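Local coordinates for HNH nuclease domain-containing protein (Streptomyces coelicolor, PDB 5ZMO) that binds phosphorothioated DNA through its sulfur-binding domain, the part present here, and as a type IV restriction protein probably cuts such DNA with an HNH nuclease domain, at residues P25-I37 against T53-V67. Numbering follows the deposited sequence. Where two conformers were deposited one is given.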
# COMPACT_ATOMS: atom_id res chain seq x y z
N PRO A 25 15.57 0.85 3.64
CA PRO A 25 14.28 0.93 4.34
C PRO A 25 13.39 -0.27 4.02
O PRO A 25 13.48 -0.85 2.90
CB PRO A 25 13.67 2.20 3.81
CG PRO A 25 14.21 2.31 2.44
CD PRO A 25 15.55 1.65 2.41
N ALA A 26 12.53 -0.64 4.98
CA ALA A 26 11.45 -1.60 4.69
C ALA A 26 10.54 -1.03 3.59
O ALA A 26 9.98 0.02 3.77
CB ALA A 26 10.67 -1.88 5.96
N LEU A 27 10.41 -1.73 2.47
CA LEU A 27 9.66 -1.20 1.32
C LEU A 27 8.16 -1.57 1.32
O LEU A 27 7.40 -1.10 0.42
CB LEU A 27 10.31 -1.58 0.02
CG LEU A 27 11.71 -0.97 -0.15
CD1 LEU A 27 12.42 -1.72 -1.26
CD2 LEU A 27 11.66 0.53 -0.45
N HIS A 28 7.71 -2.22 2.39
CA HIS A 28 6.34 -2.80 2.49
C HIS A 28 5.25 -1.74 2.32
O HIS A 28 4.38 -1.85 1.46
CB HIS A 28 6.15 -3.51 3.78
CG HIS A 28 7.11 -4.63 4.00
ND1 HIS A 28 8.47 -4.41 4.11
CD2 HIS A 28 6.93 -5.95 4.20
CE1 HIS A 28 9.09 -5.56 4.30
NE2 HIS A 28 8.18 -6.51 4.39
N ARG A 29 5.35 -0.64 3.10
CA ARG A 29 4.37 0.44 3.02
C ARG A 29 4.43 1.18 1.71
O ARG A 29 3.37 1.43 1.13
CB ARG A 29 4.40 1.31 4.29
CG ARG A 29 3.63 0.64 5.42
CD ARG A 29 3.71 1.51 6.68
NE ARG A 29 4.98 1.35 7.36
CZ ARG A 29 5.44 2.22 8.29
NH1 ARG A 29 6.62 2.03 8.85
NH2 ARG A 29 4.75 3.31 8.62
N PRO A 30 5.65 1.58 1.24
CA PRO A 30 5.78 2.18 -0.05
C PRO A 30 5.19 1.36 -1.20
O PRO A 30 4.49 1.97 -2.07
CB PRO A 30 7.31 2.38 -0.20
CG PRO A 30 7.72 2.65 1.27
CD PRO A 30 6.89 1.71 2.03
N VAL A 31 5.40 0.07 -1.15
CA VAL A 31 4.84 -0.79 -2.24
C VAL A 31 3.29 -0.82 -2.18
O VAL A 31 2.62 -0.65 -3.18
CB VAL A 31 5.43 -2.20 -2.20
CG1 VAL A 31 4.62 -3.22 -3.02
CG2 VAL A 31 6.87 -2.16 -2.64
N LEU A 32 2.71 -1.05 -1.03
CA LEU A 32 1.26 -1.05 -0.93
C LEU A 32 0.63 0.27 -1.28
O LEU A 32 -0.42 0.31 -2.05
CB LEU A 32 0.82 -1.58 0.44
CG LEU A 32 -0.68 -1.81 0.56
CD1 LEU A 32 -1.23 -2.74 -0.45
CD2 LEU A 32 -0.97 -2.33 1.97
N LEU A 33 1.24 1.38 -0.80
CA LEU A 33 0.73 2.71 -1.19
C LEU A 33 0.81 2.94 -2.69
O LEU A 33 -0.15 3.45 -3.29
CB LEU A 33 1.46 3.88 -0.50
CG LEU A 33 1.10 3.94 0.97
CD1 LEU A 33 2.13 4.79 1.72
CD2 LEU A 33 -0.26 4.46 1.20
N LEU A 34 1.97 2.68 -3.30
CA LEU A 34 2.04 2.84 -4.80
C LEU A 34 1.01 2.01 -5.57
O LEU A 34 0.39 2.49 -6.55
CB LEU A 34 3.46 2.52 -5.27
CG LEU A 34 4.54 3.57 -5.11
CD1 LEU A 34 5.89 2.97 -5.47
CD2 LEU A 34 4.26 4.72 -6.04
N TRP A 35 0.77 0.80 -5.11
CA TRP A 35 -0.19 -0.09 -5.73
C TRP A 35 -1.56 0.53 -5.57
O TRP A 35 -2.33 0.61 -6.55
CB TRP A 35 -0.13 -1.48 -5.14
CG TRP A 35 -1.16 -2.38 -5.69
CD1 TRP A 35 -1.12 -3.07 -6.89
CD2 TRP A 35 -2.42 -2.71 -5.08
NE1 TRP A 35 -2.26 -3.79 -7.05
CE2 TRP A 35 -3.09 -3.58 -5.98
CE3 TRP A 35 -3.06 -2.33 -3.89
CZ2 TRP A 35 -4.33 -4.11 -5.70
CZ3 TRP A 35 -4.32 -2.87 -3.61
CH2 TRP A 35 -4.94 -3.72 -4.52
N ALA A 36 -1.87 0.96 -4.34
CA ALA A 36 -3.21 1.57 -4.10
C ALA A 36 -3.47 2.85 -4.93
O ALA A 36 -4.59 3.11 -5.38
CB ALA A 36 -3.41 1.85 -2.63
N ILE A 37 -2.42 3.65 -5.18
CA ILE A 37 -2.57 4.84 -6.01
C ILE A 37 -2.88 4.41 -7.42
O ILE A 37 -3.76 4.99 -8.11
CB ILE A 37 -1.35 5.78 -5.91
CG1 ILE A 37 -1.27 6.40 -4.52
CG2 ILE A 37 -1.45 6.86 -6.99
CD1 ILE A 37 0.11 6.96 -4.18
N THR A 53 -5.99 -8.48 -2.70
CA THR A 53 -4.92 -7.50 -2.51
C THR A 53 -3.62 -8.31 -2.35
O THR A 53 -2.61 -7.96 -2.95
CB THR A 53 -5.15 -6.62 -1.26
OG1 THR A 53 -6.37 -5.88 -1.43
CG2 THR A 53 -4.00 -5.66 -1.04
N ARG A 54 -3.65 -9.32 -1.49
CA ARG A 54 -2.54 -10.27 -1.30
C ARG A 54 -2.06 -10.81 -2.62
O ARG A 54 -0.87 -10.73 -2.93
CB ARG A 54 -2.94 -11.38 -0.38
CG ARG A 54 -2.00 -12.55 -0.29
CD ARG A 54 -2.76 -13.73 0.28
NE ARG A 54 -3.71 -14.25 -0.74
CZ ARG A 54 -4.72 -15.08 -0.48
NH1 ARG A 54 -5.00 -15.45 0.76
NH2 ARG A 54 -5.52 -15.45 -1.48
N ASP A 55 -2.99 -11.27 -3.45
CA ASP A 55 -2.60 -11.84 -4.74
C ASP A 55 -2.04 -10.87 -5.76
O ASP A 55 -1.12 -11.25 -6.47
CB ASP A 55 -3.71 -12.71 -5.33
CG ASP A 55 -3.98 -14.00 -4.47
OD1 ASP A 55 -3.19 -14.41 -3.57
OD2 ASP A 55 -4.98 -14.70 -4.75
N ALA A 56 -2.52 -9.63 -5.77
CA ALA A 56 -1.99 -8.61 -6.59
C ALA A 56 -0.63 -8.11 -6.13
O ALA A 56 0.28 -7.83 -6.94
CB ALA A 56 -2.96 -7.44 -6.65
N VAL A 57 -0.47 -7.97 -4.82
CA VAL A 57 0.65 -7.22 -4.31
C VAL A 57 1.83 -8.10 -3.93
O VAL A 57 2.99 -7.68 -4.02
CB VAL A 57 0.24 -6.28 -3.14
CG1 VAL A 57 1.46 -5.49 -2.64
CG2 VAL A 57 -0.78 -5.29 -3.61
N ALA A 58 1.56 -9.34 -3.57
CA ALA A 58 2.65 -10.26 -3.15
C ALA A 58 3.79 -10.35 -4.18
O ALA A 58 4.99 -10.31 -3.81
CB ALA A 58 2.10 -11.67 -2.79
N PRO A 59 3.47 -10.57 -5.46
CA PRO A 59 4.57 -10.65 -6.41
C PRO A 59 5.31 -9.34 -6.64
O PRO A 59 6.50 -9.38 -6.94
CB PRO A 59 3.89 -10.99 -7.78
CG PRO A 59 2.46 -11.10 -7.53
CD PRO A 59 2.14 -10.85 -6.09
N LEU A 60 4.64 -8.20 -6.47
CA LEU A 60 5.34 -6.89 -6.47
C LEU A 60 6.26 -6.67 -5.26
O LEU A 60 7.34 -6.06 -5.38
CB LEU A 60 4.38 -5.72 -6.57
CG LEU A 60 3.33 -5.77 -7.64
CD1 LEU A 60 2.28 -4.67 -7.48
CD2 LEU A 60 4.01 -5.67 -9.04
N MET A 61 5.80 -7.14 -4.12
CA MET A 61 6.58 -7.16 -2.86
C MET A 61 7.89 -7.95 -3.08
O MET A 61 9.00 -7.52 -2.66
CB MET A 61 5.74 -7.81 -1.77
CG MET A 61 5.80 -7.32 -0.35
SD MET A 61 5.77 -5.56 -0.15
CE MET A 61 4.07 -5.10 0.12
N GLU A 62 7.78 -9.11 -3.72
CA GLU A 62 8.96 -9.92 -4.04
C GLU A 62 9.87 -9.29 -5.08
O GLU A 62 11.10 -9.24 -4.90
CB GLU A 62 8.50 -11.33 -4.48
CG GLU A 62 7.86 -12.12 -3.39
CD GLU A 62 6.90 -13.21 -3.87
OE1 GLU A 62 6.49 -13.98 -2.96
OE2 GLU A 62 6.63 -13.26 -5.11
N LYS A 63 9.30 -8.84 -6.20
CA LYS A 63 10.11 -8.30 -7.26
C LYS A 63 10.74 -6.93 -6.92
O LYS A 63 11.95 -6.74 -7.02
CB LYS A 63 9.26 -8.24 -8.55
CG LYS A 63 10.03 -7.71 -9.72
CD LYS A 63 9.29 -7.89 -11.03
CE LYS A 63 10.21 -7.42 -12.13
NZ LYS A 63 9.62 -7.78 -13.43
N TYR A 64 9.92 -5.98 -6.49
CA TYR A 64 10.37 -4.57 -6.28
C TYR A 64 10.71 -4.24 -4.82
O TYR A 64 11.48 -3.35 -4.54
CB TYR A 64 9.34 -3.62 -6.78
CG TYR A 64 9.11 -3.79 -8.23
CD1 TYR A 64 10.06 -3.38 -9.16
CD2 TYR A 64 8.03 -4.46 -8.68
CE1 TYR A 64 9.85 -3.61 -10.55
CE2 TYR A 64 7.83 -4.70 -10.01
CZ TYR A 64 8.74 -4.25 -10.96
OH TYR A 64 8.45 -4.54 -12.30
N GLY A 65 10.10 -4.96 -3.90
CA GLY A 65 10.27 -4.70 -2.44
C GLY A 65 11.34 -5.49 -1.70
O GLY A 65 11.43 -5.37 -0.47
N GLN A 66 12.09 -6.36 -2.39
CA GLN A 66 13.17 -7.16 -1.70
C GLN A 66 12.69 -8.07 -0.59
O GLN A 66 13.43 -8.31 0.39
CB GLN A 66 14.25 -6.24 -1.05
CG GLN A 66 14.67 -5.03 -1.83
CD GLN A 66 15.88 -4.31 -1.24
OE1 GLN A 66 16.04 -4.18 -0.01
NE2 GLN A 66 16.73 -3.82 -2.12
N VAL A 67 11.44 -8.53 -0.66
CA VAL A 67 10.95 -9.39 0.40
C VAL A 67 11.15 -10.81 -0.12
O VAL A 67 11.17 -11.03 -1.30
CB VAL A 67 9.48 -9.09 0.75
CG1 VAL A 67 9.24 -7.58 0.72
CG2 VAL A 67 8.57 -9.82 -0.19
O HOH W 1 11.95 -4.25 1.96
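Trp35 packs as a knob into a hole on helix 53-63 lined by Thr53, Ala56, Val57 and Leu60. Its CB points toward that helix and lies near Val57 CG2, and CG, anti to the backbone N (chi1 176°), sets the indole against this methyl. Val57 CG2 covers one face, 3.4 Å from Trp35 CD2; seen from the centroid of the five-membered ring it stands 18° off the normal, a close CH-pi contact. At CD1 the neighbour is Leu60 CD1, at 3.8 Å. CE2 and CE3 also lie against Val57 CG2. NE1, CE2 and CZ2 come up to Ala56 CB, whereas CZ3 reaches Thr53 CG2 at 3.8 Å and CH2 nears Thr53 OG1, which is hydrogen-bonded to Pro49 O. An alanine in place of this tryptophan would probably leave the hole unfilled and Val57 CG2 without the ring it rests on.

One turn back, Val31 CG1 touches both Val57 CG1 and the bent Met61 chain, whose CE lies 3.7 Å from it. Val67 CG1 sits over a face of the His28 ring, 4.3 Å from its centroid. Leu27 CA is 5.2 Å from Gly65 CA, and a water accepts from Leu27 N while donating to Gly65 O.

At the start of helix 28-37, Arg29, salt-bridged to Asp84, hydrogen-bonds to the bound phosphorothioated DNA, and His28 packs against it. The helices run at 132° to each other, their axes 10.1 Å apart. Helix 70-83 meets His28 and Leu32, helix 130-144 covers Leu27 and Leu33, and Gln48 of strand 47-49 touches Trp35 and Thr53.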